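Local atomic coordinates of nucleoside permease NupG (Escherichia coli K-12, PDB entry 7DLA), a protein that carries a broad range of purine and pyrimidine nucleosides across the bacterial inner membrane, driven by the proton motive force. Residues G26-V31 with L157-L162; F230-L235 with H252-M257; H236-D241 with F248-A253. The protein carries 1 engineered substitution. One frame throughout, in Å; residues are numbered along the deposited sequence.

Contact 1: G26-V31 with L157-L162; sequences GSYMFV and LSHMQL
Y28 lays its aromatic ring beside the backbone of L157-H159, and V31 meets the L157 side chain a turn further along the same helix, so that two unlike contacts hold one join. The tyrosine and the leucine bury far more surface here than any other residue. With CG of Y28 anti to the backbone N (chi1 161°), the ring is carried away from its own helix and reaches past L157 to H159. The L157 carbonyl comes to the ring edge, in its plane, with L157 O 3.3 Å from Y28 CD1; the same oxygen accepts a hydrogen bond from the T32 hydroxyl. Further along the ring, Y28 CE1 lies 3.2 Å from H159 N, and the phenol end reaches the methylene of the histidine, with Y28 OH 3.2 Å from H159 CB. It is thus the backbone and CB of H159 that receive the tyrosine, while the imidazole leads off elsewhere.

The second contact is wholly apolar. L157 turns both methyl groups to the helix: its CD1 is 3.8 Å from V31 CG1, and its CD2 lies about as near to V31 CB. The same CD2 touches S27, at 4.0 Å from S27 CB. Beyond that methylene, the S27 hydroxyl turns to helix 226-236, where it is probably hydrogen-bonded to T233 and, at a doubtfully short distance, to N232.

M95 of helix 92-122 also packs on Y28. No hydrogen bond joins the two segments; the ring lies against backbone in one part and methyl groups meet in the other. The arrangement is that of the amino-terminal six-helix bundle of the major facilitator fold, in which the periplasmic end of the first transmembrane helix packs against the short turn linking the fifth and sixth.

Contact 2: F230-L235 with H252-M257; sequences FGNTFL and HASIIM
CG of N232 stands anti to the backbone N (chi1 177°), which swings the amide out to A253, whereas M257 bends at chi2 and chi3 and so folds its thioether back over G231. L235, one turn on from G231, packs on A253, with its CD1 also near I256. Its CB lies 3.5 Å from A253 CB, its CD1 touches the same methyl, and L235 CD1 also reaches M257 CG at 4.2 Å.

The glycine offers backbone alone to the methionine: M257 CE rests 3.9 Å from G231 CA, and SD lies as near to G231 C. An alanine in place of M257 would probably open a gap above G231 and leave the L235 methyl without its neighbour on that side.

The N232 amide and the S254 hydroxyl are the polar groups here. The amide nitrogen comes 3.4 Å from A253 CB, and S254 OG is close but poorly angled for a hydrogen bond. The buried amide finds its partners beyond both segments: ND2 donates to E156, and OD1 probably pairs with S27 OG, too short in the model to be sure of.

The axes of the short helical segments 230-235 and 253-257 approach to 9.4 Å, with 126° between their directions. M315 and L311 of helix 305-335 pack on M257 and L235, while S151 of helix 138-152 lies against S254, so the pair, in the carboxy-terminal half, faces the amino-terminal half across the interface.

Contact 3: H236-D241 with F248-A253; sequences HSFDKD and FIVQHA
Polar contact between H236 and V250 sets the first theme: the carbonyl oxygen of V250 sits over one face of the imidazole, toward its rim, with V250 O 3.3 Å from H236 CE1. The Q251 carbonyl approaches the same carbon obliquely, at 3.6 Å from Q251 O to H236 CE1. Neither is a hydrogen bond. The ring's NE2 has its own partner in E156, whose carboxylate bonds to it and is likely to fix how the imidazole is turned.

Apolar packing comes next. On V250, CG1 is anti to the backbone N (chi1 152°), and the two methyls part company: CG2 meets the methylene of F238, at 3.5 Å from F238 CB. The F238 ring itself leads away, to an edge-to-face meeting with F234. Above the centre of that F238 ring lies S237 OG, whose side-chain hydrogen bond goes to F234 O. At the imidazole's other end, H236 CD2 touches the A253 methyl at 3.9 Å.

These pairs belong to the periplasmic hairpin that joins the seventh and eighth transmembrane helices, a connection of the carboxy-terminal bundle in the major facilitator fold.

A mixed contact sets methyl against carboxylate: V250 CG1 faces the acid of D239, 4.0 Å from D239 OD1.

Backbone bonds within each arm form the last group. D239 N bonds to H236 O (3.0 Å) as the chain leaves helix 226-236, and H252 N bonds to F248 O, although H252 is the residue where the chain leaves helical geometry.

Read from the N terminus, contact 1 closes the longest loop, tying the end of the first transmembrane helix to the turn before the sixth, with 125 residues lying between its segments. It is complete before contact 2 begins. Contact 3 opens after contact 2, and both come back to the same stretch: 230-235 returns to 252-257 and 236-241 to 248-253, the two sharing H252 and A253. The series is also joined across the fold. F30 in contact 1 packs on T233 in contact 2, and L157 packs on H236 in contact 3, linking the amino-terminal bundle to the carboxy-terminal one on the periplasmic side.

Contact 1: G26-V31 with L157-L162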
ATOM      1  N   GLY A  26       1.403  12.798  -3.612  1.00 56.90           N
ATOM      2  CA  GLY A  26       1.217  13.769  -2.552  1.00 56.80           C
ATOM      3  C   GLY A  26       1.994  15.035  -2.811  1.00 56.37           C
ATOM      4  O   GLY A  26       1.443  16.127  -2.753  1.00 57.40           O
ATOM      5  N   SER A  27       3.285  14.876  -3.119  1.00 56.53           N
ATOM      6  CA  SER A  27       4.180  16.031  -3.398  1.00 56.63           C
ATOM      7  C   SER A  27       3.639  16.845  -4.580  1.00 57.14           C
ATOM      8  O   SER A  27       3.589  18.087  -4.467  1.00 57.19           O
ATOM      9  CB  SER A  27       5.593  15.570  -3.650  1.00 56.61           C
ATOM     10  OG  SER A  27       6.283  15.367  -2.425  1.00 57.11           O
ATOM     11  N   TYR A  28       3.253  16.167  -5.666  1.00 57.12           N
ATOM     12  CA  TYR A  28       2.733  16.839  -6.851  1.00 57.53           C
ATOM     13  C   TYR A  28       1.454  17.600  -6.525  1.00 58.29           C
ATOM     14  O   TYR A  28       1.214  18.685  -7.072  1.00 58.36           O
ATOM     15  CB  TYR A  28       2.528  15.815  -7.972  1.00 57.58           C
ATOM     16  CG  TYR A  28       1.601  16.229  -9.089  1.00 58.52           C
ATOM     17  CD1 TYR A  28       2.023  17.076 -10.135  1.00 58.74           C
ATOM     18  CD2 TYR A  28       0.297  15.755  -9.108  1.00 59.19           C
ATOM     19  CE1 TYR A  28       1.140  17.446 -11.179  1.00 58.92           C
ATOM     20  CE2 TYR A  28      -0.577  16.105 -10.122  1.00 66.87           C
ATOM     21  CZ  TYR A  28      -0.168  16.944 -11.164  1.00 60.46           C
ATOM     22  OH  TYR A  28      -1.114  17.240 -12.138  1.00 59.32           O
ATOM     23  N   MET A  29       0.637  17.071  -5.609  1.00 57.38           N
ATOM     24  CA  MET A  29      -0.514  17.844  -5.162  1.00 57.98           C
ATOM     25  C   MET A  29      -0.090  19.037  -4.317  1.00 58.76           C
ATOM     26  O   MET A  29      -0.686  20.114  -4.418  1.00 58.87           O
ATOM     27  CB  MET A  29      -1.468  16.951  -4.384  1.00 57.78           C
ATOM     28  CG  MET A  29      -2.078  15.914  -5.262  1.00 57.37           C
ATOM     29  SD  MET A  29      -3.462  15.059  -4.562  1.00 56.21           S
ATOM     30  CE  MET A  29      -2.593  13.642  -3.848  1.00 56.94           C
ATOM     31  N   PHE A  30       0.947  18.887  -3.503  1.00 57.33           N
ATOM     32  CA  PHE A  30       1.305  19.959  -2.580  1.00 57.93           C
ATOM     33  C   PHE A  30       2.232  20.989  -3.214  1.00 57.80           C
ATOM     34  O   PHE A  30       1.895  22.174  -3.283  1.00 57.91           O
ATOM     35  CB  PHE A  30       1.935  19.366  -1.321  1.00 57.39           C
ATOM     36  CG  PHE A  30       2.330  20.381  -0.301  1.00 56.78           C
ATOM     37  CD1 PHE A  30       1.391  20.919   0.554  1.00 57.00           C
ATOM     38  CD2 PHE A  30       3.642  20.820  -0.218  1.00 56.33           C
ATOM     39  CE1 PHE A  30       1.752  21.847   1.508  1.00 57.71           C
ATOM     40  CE2 PHE A  30       4.015  21.742   0.746  1.00 56.73           C
ATOM     41  CZ  PHE A  30       3.065  22.262   1.605  1.00 57.96           C
ATOM     42  N   VAL A  31       3.407  20.550  -3.672  1.00 57.56           N
ATOM     43  CA  VAL A  31       4.394  21.488  -4.193  1.00 57.47           C
ATOM     44  C   VAL A  31       3.907  22.135  -5.483  1.00 58.42           C
ATOM     45  O   VAL A  31       3.948  23.364  -5.633  1.00 58.46           O
ATOM     46  CB  VAL A  31       5.745  20.783  -4.387  1.00 57.28           C
ATOM     47  CG1 VAL A  31       6.600  21.542  -5.393  1.00 58.22           C
ATOM     48  CG2 VAL A  31       6.472  20.664  -3.070  1.00 57.03           C
ATOM     49  N   LEU A 157       7.776  15.963  -8.924  1.00 58.31           N
ATOM     50  CA  LEU A 157       6.811  17.051  -8.737  1.00 58.52           C
ATOM     51  C   LEU A 157       5.933  17.294  -9.967  1.00 60.16           C
ATOM     52  O   LEU A 157       5.125  18.235  -9.953  1.00 58.13           O
ATOM     53  CB  LEU A 157       7.555  18.351  -8.413  1.00 58.27           C
ATOM     54  CG  LEU A 157       8.571  18.265  -7.271  1.00 59.16           C
ATOM     55  CD1 LEU A 157       9.374  19.535  -7.150  1.00 59.57           C
ATOM     56  CD2 LEU A 157       7.912  17.896  -5.929  1.00 58.84           C
ATOM     57  N   SER A 158       6.077  16.469 -11.012  1.00 59.32           N
ATOM     58  CA  SER A 158       5.494  16.687 -12.329  1.00 58.70           C
ATOM     59  C   SER A 158       4.354  15.724 -12.632  1.00 58.59           C
ATOM     60  O   SER A 158       4.476  14.516 -12.394  1.00 57.88           O
ATOM     61  CB  SER A 158       6.550  16.524 -13.412  1.00 58.23           C
ATOM     62  OG  SER A 158       5.909  16.411 -14.659  1.00 57.75           O
ATOM     63  N   HIS A 159       3.282  16.265 -13.243  1.00 58.90           N
ATOM     64  CA  HIS A 159       2.114  15.507 -13.706  1.00 58.73           C
ATOM     65  C   HIS A 159       2.493  14.439 -14.721  1.00 58.03           C
ATOM     66  O   HIS A 159       1.646  13.649 -15.161  1.00 57.26           O
ATOM     67  CB  HIS A 159       1.076  16.420 -14.372  1.00 59.44           C
ATOM     68  CG  HIS A 159       1.461  16.851 -15.754  1.00 59.23           C
ATOM     69  ND1 HIS A 159       2.702  17.376 -16.054  1.00 62.21           N
ATOM     70  CD2 HIS A 159       0.795  16.770 -16.930  1.00 58.69           C
ATOM     71  CE1 HIS A 159       2.767  17.639 -17.348  1.00 58.79           C
ATOM     72  NE2 HIS A 159       1.625  17.276 -17.903  1.00 58.54           N
ATOM     73  N   MET A 160       3.753  14.454 -15.143  1.00 57.95           N
ATOM     74  CA  MET A 160       4.221  13.454 -16.086  1.00 57.53           C
ATOM     75  C   MET A 160       4.105  12.051 -15.517  1.00 56.34           C
ATOM     76  O   MET A 160       3.734  11.113 -16.237  1.00 55.06           O
ATOM     77  CB  MET A 160       5.655  13.784 -16.485  1.00 58.39           C
ATOM     78  CG  MET A 160       5.731  14.644 -17.726  1.00 58.08           C
ATOM     79  SD  MET A 160       5.016  13.647 -19.028  1.00 56.49           S
ATOM     80  CE  MET A 160       6.109  12.247 -18.941  1.00 57.19           C
ATOM     81  N   GLN A 161       4.414  11.895 -14.229  1.00 56.49           N
ATOM     82  CA  GLN A 161       4.321  10.588 -13.592  1.00 56.76           C
ATOM     83  C   GLN A 161       3.014   9.902 -13.961  1.00 55.72           C
ATOM     84  O   GLN A 161       2.993   8.697 -14.244  1.00 54.42           O
ATOM     85  CB  GLN A 161       4.447  10.752 -12.079  1.00 57.66           C
ATOM     86  CG  GLN A 161       3.308  11.553 -11.477  1.00 60.88           C
ATOM     87  CD  GLN A 161       3.440  11.710  -9.985  1.00 57.93           C
ATOM     88  OE1 GLN A 161       4.524  11.551  -9.463  1.00 58.14           O
ATOM     89  NE2 GLN A 161       2.358  12.060  -9.298  1.00 57.24           N
ATOM     90  N   LEU A 162       1.930  10.681 -14.039  1.00 55.59           N
ATOM     91  CA  LEU A 162       0.604  10.134 -14.303  1.00 55.54           C
ATOM     92  C   LEU A 162       0.470   9.680 -15.757  1.00 55.03           C
ATOM     93  O   LEU A 162      -0.135   8.632 -16.049  1.00 54.85           O
ATOM     94  CB  LEU A 162      -0.439  11.197 -13.978  1.00 56.62           C
ATOM     95  CG  LEU A 162      -0.871  11.392 -12.525  1.00 57.93           C
ATOM     96  CD1 LEU A 162      -1.953  12.420 -12.500  1.00 59.03           C
ATOM     97  CD2 LEU A 162      -1.348  10.121 -11.842  1.00 59.09           C
TER

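Contact 2: F230-L235 with H252-M257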
ATOM      1  N   PHE A 230       3.323  11.062   2.667  1.00 59.83           N
ATOM      2  CA  PHE A 230       3.925  12.382   2.743  1.00 59.81           C
ATOM      3  C   PHE A 230       5.432  12.376   2.898  1.00 59.25           C
ATOM      4  O   PHE A 230       5.996  13.432   3.174  1.00 59.03           O
ATOM      5  CB  PHE A 230       3.330  13.206   3.894  1.00 63.65           C
ATOM      6  CG  PHE A 230       1.846  13.408   3.799  1.00 61.10           C
ATOM      7  CD1 PHE A 230       1.327  14.477   3.082  1.00 60.83           C
ATOM      8  CD2 PHE A 230       0.976  12.562   4.475  1.00 60.75           C
ATOM      9  CE1 PHE A 230      -0.038  14.664   3.003  1.00 64.63           C
ATOM     10  CE2 PHE A 230      -0.385  12.741   4.400  1.00 60.92           C
ATOM     11  CZ  PHE A 230      -0.897  13.783   3.662  1.00 61.32           C
ATOM     12  N   GLY A 231       6.109  11.243   2.751  1.00 58.98           N
ATOM     13  CA  GLY A 231       7.538  11.237   2.994  1.00 58.85           C
ATOM     14  C   GLY A 231       8.278  11.943   1.883  1.00 58.75           C
ATOM     15  O   GLY A 231       9.272  12.640   2.113  1.00 58.47           O
ATOM     16  N   ASN A 232       7.774  11.804   0.666  1.00 58.45           N
ATOM     17  CA  ASN A 232       8.373  12.506  -0.447  1.00 58.62           C
ATOM     18  C   ASN A 232       8.138  14.009  -0.298  1.00 58.94           C
ATOM     19  O   ASN A 232       9.022  14.821  -0.608  1.00 59.19           O
ATOM     20  CB  ASN A 232       7.780  11.962  -1.743  1.00 58.08           C
ATOM     21  CG  ASN A 232       8.283  12.678  -2.950  1.00 58.19           C
ATOM     22  OD1 ASN A 232       7.812  13.756  -3.310  1.00 57.91           O
ATOM     23  ND2 ASN A 232       9.246  12.053  -3.620  1.00 58.81           N
ATOM     24  N   THR A 233       6.951  14.397   0.208  1.00 58.23           N
ATOM     25  CA  THR A 233       6.667  15.813   0.462  1.00 58.18           C
ATOM     26  C   THR A 233       7.514  16.352   1.597  1.00 58.54           C
ATOM     27  O   THR A 233       7.943  17.507   1.555  1.00 59.62           O
ATOM     28  CB  THR A 233       5.183  16.030   0.765  1.00 57.62           C
ATOM     29  OG1 THR A 233       4.378  15.332  -0.199  1.00 57.18           O
ATOM     30  CG2 THR A 233       4.838  17.499   0.719  1.00 57.07           C
ATOM     31  N   PHE A 234       7.792  15.522   2.597  1.00 59.44           N
ATOM     32  CA  PHE A 234       8.656  15.933   3.691  1.00 59.42           C
ATOM     33  C   PHE A 234      10.098  16.097   3.222  1.00 59.02           C
ATOM     34  O   PHE A 234      10.797  17.012   3.667  1.00 60.09           O
ATOM     35  CB  PHE A 234       8.518  14.938   4.850  1.00 58.12           C
ATOM     36  CG  PHE A 234       9.720  14.861   5.746  1.00 58.08           C
ATOM     37  CD1 PHE A 234      10.052  15.925   6.573  1.00 58.36           C
ATOM     38  CD2 PHE A 234      10.557  13.759   5.719  1.00 57.69           C
ATOM     39  CE1 PHE A 234      11.173  15.871   7.393  1.00 58.27           C
ATOM     40  CE2 PHE A 234      11.678  13.691   6.545  1.00 57.30           C
ATOM     41  CZ  PHE A 234      11.989  14.747   7.376  1.00 57.80           C
ATOM     42  N   LEU A 235      10.550  15.251   2.299  1.00 59.20           N
ATOM     43  CA  LEU A 235      11.910  15.414   1.790  1.00 60.06           C
ATOM     44  C   LEU A 235      12.020  16.598   0.837  1.00 61.41           C
ATOM     45  O   LEU A 235      13.045  17.295   0.815  1.00 62.15           O
ATOM     46  CB  LEU A 235      12.372  14.138   1.103  1.00 59.46           C
ATOM     47  CG  LEU A 235      12.593  12.971   2.046  1.00 58.69           C
ATOM     48  CD1 LEU A 235      13.099  11.802   1.252  1.00 59.19           C
ATOM     49  CD2 LEU A 235      13.624  13.393   3.040  1.00 59.00           C
ATOM     50  N   HIS A 252      15.927  14.120  -5.228  1.00 65.19           N
ATOM     51  CA  HIS A 252      15.393  12.821  -5.645  1.00 63.46           C
ATOM     52  C   HIS A 252      14.943  12.065  -4.415  1.00 61.71           C
ATOM     53  O   HIS A 252      15.617  11.141  -3.962  1.00 60.82           O
ATOM     54  CB  HIS A 252      16.431  12.056  -6.403  1.00 63.99           C
ATOM     55  CG  HIS A 252      16.758  12.682  -7.712  1.00 63.71           C
ATOM     56  ND1 HIS A 252      17.848  13.506  -7.888  1.00 65.35           N
ATOM     57  CD2 HIS A 252      16.100  12.664  -8.893  1.00 62.58           C
ATOM     58  CE1 HIS A 252      17.866  13.939  -9.134  1.00 68.82           C
ATOM     59  NE2 HIS A 252      16.814  13.445  -9.763  1.00 63.68           N
ATOM     60  N   ALA A 253      13.803  12.471  -3.868  1.00 61.43           N
ATOM     61  CA  ALA A 253      13.322  11.835  -2.650  1.00 60.39           C
ATOM     62  C   ALA A 253      12.897  10.403  -2.919  1.00 59.79           C
ATOM     63  O   ALA A 253      13.160   9.518  -2.096  1.00 59.76           O
ATOM     64  CB  ALA A 253      12.167  12.628  -2.048  1.00 59.82           C
ATOM     65  N   SER A 254      12.251  10.153  -4.066  1.00 59.30           N
ATOM     66  CA  SER A 254      11.836   8.798  -4.397  1.00 58.92           C
ATOM     67  C   SER A 254      13.013   7.829  -4.356  1.00 59.08           C
ATOM     68  O   SER A 254      12.847   6.665  -3.970  1.00 61.19           O
ATOM     69  CB  SER A 254      11.139   8.780  -5.755  1.00 58.56           C
ATOM     70  OG  SER A 254       9.988   9.607  -5.733  1.00 58.13           O
ATOM     71  N   ILE A 255      14.223   8.308  -4.631  1.00 59.53           N
ATOM     72  CA  ILE A 255      15.389   7.434  -4.567  1.00 59.46           C
ATOM     73  C   ILE A 255      15.713   7.059  -3.121  1.00 58.53           C
ATOM     74  O   ILE A 255      16.140   5.936  -2.841  1.00 57.96           O
ATOM     75  CB  ILE A 255      16.585   8.106  -5.266  1.00 60.15           C
ATOM     76  CG1 ILE A 255      16.162   8.521  -6.662  1.00 60.31           C
ATOM     77  CG2 ILE A 255      17.755   7.150  -5.390  1.00 59.47           C
ATOM     78  CD1 ILE A 255      15.572   7.388  -7.425  1.00 60.01           C
ATOM     79  N   ILE A 256      15.513   7.976  -2.176  1.00 59.58           N
ATOM     80  CA  ILE A 256      15.801   7.640  -0.780  1.00 64.08           C
ATOM     81  C   ILE A 256      14.657   6.827  -0.165  1.00 58.29           C
ATOM     82  O   ILE A 256      14.890   5.821   0.521  1.00 56.69           O
ATOM     83  CB  ILE A 256      16.089   8.924   0.017  1.00 61.65           C
ATOM     84  CG1 ILE A 256      17.188   9.715  -0.704  1.00 61.12           C
ATOM     85  CG2 ILE A 256      16.435   8.581   1.485  1.00 60.42           C
ATOM     86  CD1 ILE A 256      18.457   8.903  -0.982  1.00 60.87           C
ATOM     87  N   MET A 257      13.413   7.244  -0.429  1.00 58.26           N
ATOM     88  CA  MET A 257      12.245   6.478  -0.031  1.00 57.05           C
ATOM     89  C   MET A 257      12.284   5.051  -0.554  1.00 55.89           C
ATOM     90  O   MET A 257      11.737   4.165   0.085  1.00 56.05           O
ATOM     91  CB  MET A 257      10.965   7.178  -0.504  1.00 57.64           C
ATOM     92  CG  MET A 257      10.732   8.567   0.114  1.00 58.29           C
ATOM     93  SD  MET A 257      10.300   8.580   1.892  1.00 62.93           S
ATOM     94  CE  MET A 257       8.739   7.705   1.996  1.00 57.96           C
TER

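Contact 3: H236-D241 with F248-A253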
ATOM      1  N   HIS A 236      10.975  16.851   0.060  1.00 60.82           N
ATOM      2  CA  HIS A 236      10.948  18.043  -0.761  1.00 61.68           C
ATOM      3  C   HIS A 236      10.716  19.309   0.064  1.00 62.89           C
ATOM      4  O   HIS A 236      11.024  20.402  -0.408  1.00 64.32           O
ATOM      5  CB  HIS A 236       9.894  17.836  -1.847  1.00 61.45           C
ATOM      6  CG  HIS A 236      10.442  17.151  -3.065  1.00 64.17           C
ATOM      7  ND1 HIS A 236      11.199  17.808  -4.018  1.00 62.07           N
ATOM      8  CD2 HIS A 236      10.405  15.851  -3.446  1.00 61.06           C
ATOM      9  CE1 HIS A 236      11.575  16.948  -4.948  1.00 61.88           C
ATOM     10  NE2 HIS A 236      11.105  15.754  -4.625  1.00 63.87           N
ATOM     11  N   SER A 237      10.209  19.186   1.293  1.00 62.40           N
ATOM     12  CA  SER A 237      10.024  20.340   2.162  1.00 63.16           C
ATOM     13  C   SER A 237      11.289  21.167   2.290  1.00 64.97           C
ATOM     14  O   SER A 237      11.215  22.386   2.504  1.00 66.27           O
ATOM     15  CB  SER A 237       9.571  19.876   3.547  1.00 62.00           C
ATOM     16  OG  SER A 237      10.659  19.702   4.452  1.00 61.23           O
ATOM     17  N   PHE A 238      12.451  20.534   2.153  1.00 64.71           N
ATOM     18  CA  PHE A 238      13.722  21.216   2.341  1.00 65.62           C
ATOM     19  C   PHE A 238      14.141  22.043   1.142  1.00 67.55           C
ATOM     20  O   PHE A 238      15.320  22.400   1.032  1.00 71.47           O
ATOM     21  CB  PHE A 238      14.815  20.208   2.672  1.00 65.04           C
ATOM     22  CG  PHE A 238      14.556  19.448   3.912  1.00 63.99           C
ATOM     23  CD1 PHE A 238      14.806  20.010   5.135  1.00 64.27           C
ATOM     24  CD2 PHE A 238      14.030  18.175   3.854  1.00 63.07           C
ATOM     25  CE1 PHE A 238      14.568  19.308   6.282  1.00 63.49           C
ATOM     26  CE2 PHE A 238      13.778  17.470   5.002  1.00 61.47           C
ATOM     27  CZ  PHE A 238      14.049  18.039   6.216  1.00 61.85           C
ATOM     28  N   ASP A 239      13.217  22.325   0.228  1.00 67.52           N
ATOM     29  CA  ASP A 239      13.453  23.360  -0.771  1.00 68.78           C
ATOM     30  C   ASP A 239      13.816  24.683  -0.102  1.00 73.73           C
ATOM     31  O   ASP A 239      14.802  25.330  -0.473  1.00 71.62           O
ATOM     32  CB  ASP A 239      12.192  23.517  -1.618  1.00 68.13           C
ATOM     33  CG  ASP A 239      12.101  22.503  -2.716  1.00 67.08           C
ATOM     34  OD1 ASP A 239      13.018  21.674  -2.838  1.00 67.41           O
ATOM     35  OD2 ASP A 239      11.072  22.490  -3.414  1.00 66.34           O
ATOM     36  N   LYS A 240      13.046  25.053   0.933  1.00 71.16           N
ATOM     37  CA  LYS A 240      13.062  26.317   1.659  1.00 72.45           C
ATOM     38  C   LYS A 240      14.432  26.723   2.204  1.00 73.66           C
ATOM     39  O   LYS A 240      14.569  27.852   2.682  1.00 74.50           O
ATOM     40  CB  LYS A 240      12.034  26.209   2.803  1.00 73.33           C
ATOM     41  CG  LYS A 240      12.331  25.157   3.914  1.00 73.27           C
ATOM     42  CD  LYS A 240      11.309  25.264   5.051  1.00 74.97           C
ATOM     43  CE  LYS A 240      11.568  26.459   6.021  1.00 82.58           C
ATOM     44  NZ  LYS A 240      12.090  26.154   7.407  1.00 78.61           N
ATOM     45  N   ASP A 241      15.429  25.843   2.190  1.00 73.74           N
ATOM     46  CA  ASP A 241      16.796  26.198   2.555  1.00 74.78           C
ATOM     47  C   ASP A 241      17.648  26.162   1.302  1.00 74.65           C
ATOM     48  O   ASP A 241      17.567  25.188   0.540  1.00 73.60           O
ATOM     49  CB  ASP A 241      17.399  25.230   3.591  1.00 77.56           C
ATOM     50  CG  ASP A 241      16.883  25.451   5.010  1.00 80.65           C
ATOM     51  OD1 ASP A 241      15.652  25.602   5.199  1.00 80.19           O
ATOM     52  OD2 ASP A 241      17.720  25.435   5.948  1.00 77.64           O
ATOM     53  N   PHE A 248      21.013  15.632  -3.037  1.00 68.14           N
ATOM     54  CA  PHE A 248      20.448  14.528  -3.800  1.00 67.97           C
ATOM     55  C   PHE A 248      19.151  14.030  -3.174  1.00 67.09           C
ATOM     56  O   PHE A 248      18.169  13.777  -3.881  1.00 66.59           O
ATOM     57  CB  PHE A 248      21.450  13.379  -3.892  1.00 68.29           C
ATOM     58  CG  PHE A 248      21.002  12.264  -4.796  1.00 69.62           C
ATOM     59  CD1 PHE A 248      20.328  12.554  -5.977  1.00 67.29           C
ATOM     60  CD2 PHE A 248      21.205  10.937  -4.462  1.00 69.25           C
ATOM     61  CE1 PHE A 248      19.898  11.547  -6.818  1.00 66.73           C
ATOM     62  CE2 PHE A 248      20.765   9.930  -5.297  1.00 66.67           C
ATOM     63  CZ  PHE A 248      20.114  10.236  -6.473  1.00 66.49           C
ATOM     64  N   ILE A 249      19.120  13.899  -1.844  1.00 66.93           N
ATOM     65  CA  ILE A 249      17.922  13.373  -1.200  1.00 66.32           C
ATOM     66  C   ILE A 249      16.802  14.406  -1.242  1.00 66.14           C
ATOM     67  O   ILE A 249      15.615  14.057  -1.202  1.00 64.37           O
ATOM     68  CB  ILE A 249      18.252  12.911   0.232  1.00 68.69           C
ATOM     69  CG1 ILE A 249      18.355  14.081   1.195  1.00 66.94           C
ATOM     70  CG2 ILE A 249      19.574  12.135   0.244  1.00 68.34           C
ATOM     71  CD1 ILE A 249      19.004  13.681   2.476  1.00 65.11           C
ATOM     72  N   VAL A 250      17.160  15.690  -1.344  1.00 67.57           N
ATOM     73  CA  VAL A 250      16.164  16.723  -1.618  1.00 67.90           C
ATOM     74  C   VAL A 250      15.702  16.633  -3.059  1.00 66.81           C
ATOM     75  O   VAL A 250      14.499  16.651  -3.350  1.00 65.63           O
ATOM     76  CB  VAL A 250      16.732  18.116  -1.322  1.00 68.52           C
ATOM     77  CG1 VAL A 250      16.066  19.126  -2.192  1.00 69.98           C
ATOM     78  CG2 VAL A 250      16.472  18.477   0.094  1.00 72.52           C
ATOM     79  N   GLN A 251      16.661  16.539  -3.984  1.00 67.24           N
ATOM     80  CA  GLN A 251      16.322  16.532  -5.401  1.00 69.23           C
ATOM     81  C   GLN A 251      15.522  15.284  -5.756  1.00 65.79           C
ATOM     82  O   GLN A 251      14.504  15.373  -6.448  1.00 64.93           O
ATOM     83  CB  GLN A 251      17.605  16.638  -6.246  1.00 69.56           C
ATOM     84  CG  GLN A 251      18.248  18.060  -6.407  1.00 70.28           C
ATOM     85  CD  GLN A 251      17.390  19.019  -7.226  1.00 76.63           C
ATOM     86  OE1 GLN A 251      16.157  19.022  -7.106  1.00 78.47           O
ATOM     87  NE2 GLN A 251      18.036  19.819  -8.092  1.00 73.99           N
ATOM     88  N   HIS A 252      15.927  14.120  -5.228  1.00 65.19           N
ATOM     89  CA  HIS A 252      15.393  12.821  -5.645  1.00 63.46           C
ATOM     90  C   HIS A 252      14.943  12.065  -4.415  1.00 61.71           C
ATOM     91  O   HIS A 252      15.617  11.141  -3.962  1.00 60.82           O
ATOM     92  CB  HIS A 252      16.431  12.056  -6.403  1.00 63.99           C
ATOM     93  CG  HIS A 252      16.758  12.682  -7.712  1.00 63.71           C
ATOM     94  ND1 HIS A 252      17.848  13.506  -7.888  1.00 65.35           N
ATOM     95  CD2 HIS A 252      16.100  12.664  -8.893  1.00 62.58           C
ATOM     96  CE1 HIS A 252      17.866  13.939  -9.134  1.00 68.82           C
ATOM     97  NE2 HIS A 252      16.814  13.445  -9.763  1.00 63.68           N
ATOM     98  N   ALA A 253      13.803  12.471  -3.868  1.00 61.43           N
ATOM     99  CA  ALA A 253      13.322  11.835  -2.650  1.00 60.39           C
ATOM    100  C   ALA A 253      12.897  10.403  -2.919  1.00 59.79           C
ATOM    101  O   ALA A 253      13.160   9.518  -2.096  1.00 59.76           O
ATOM    102  CB  ALA A 253      12.167  12.628  -2.048  1.00 59.82           C
TER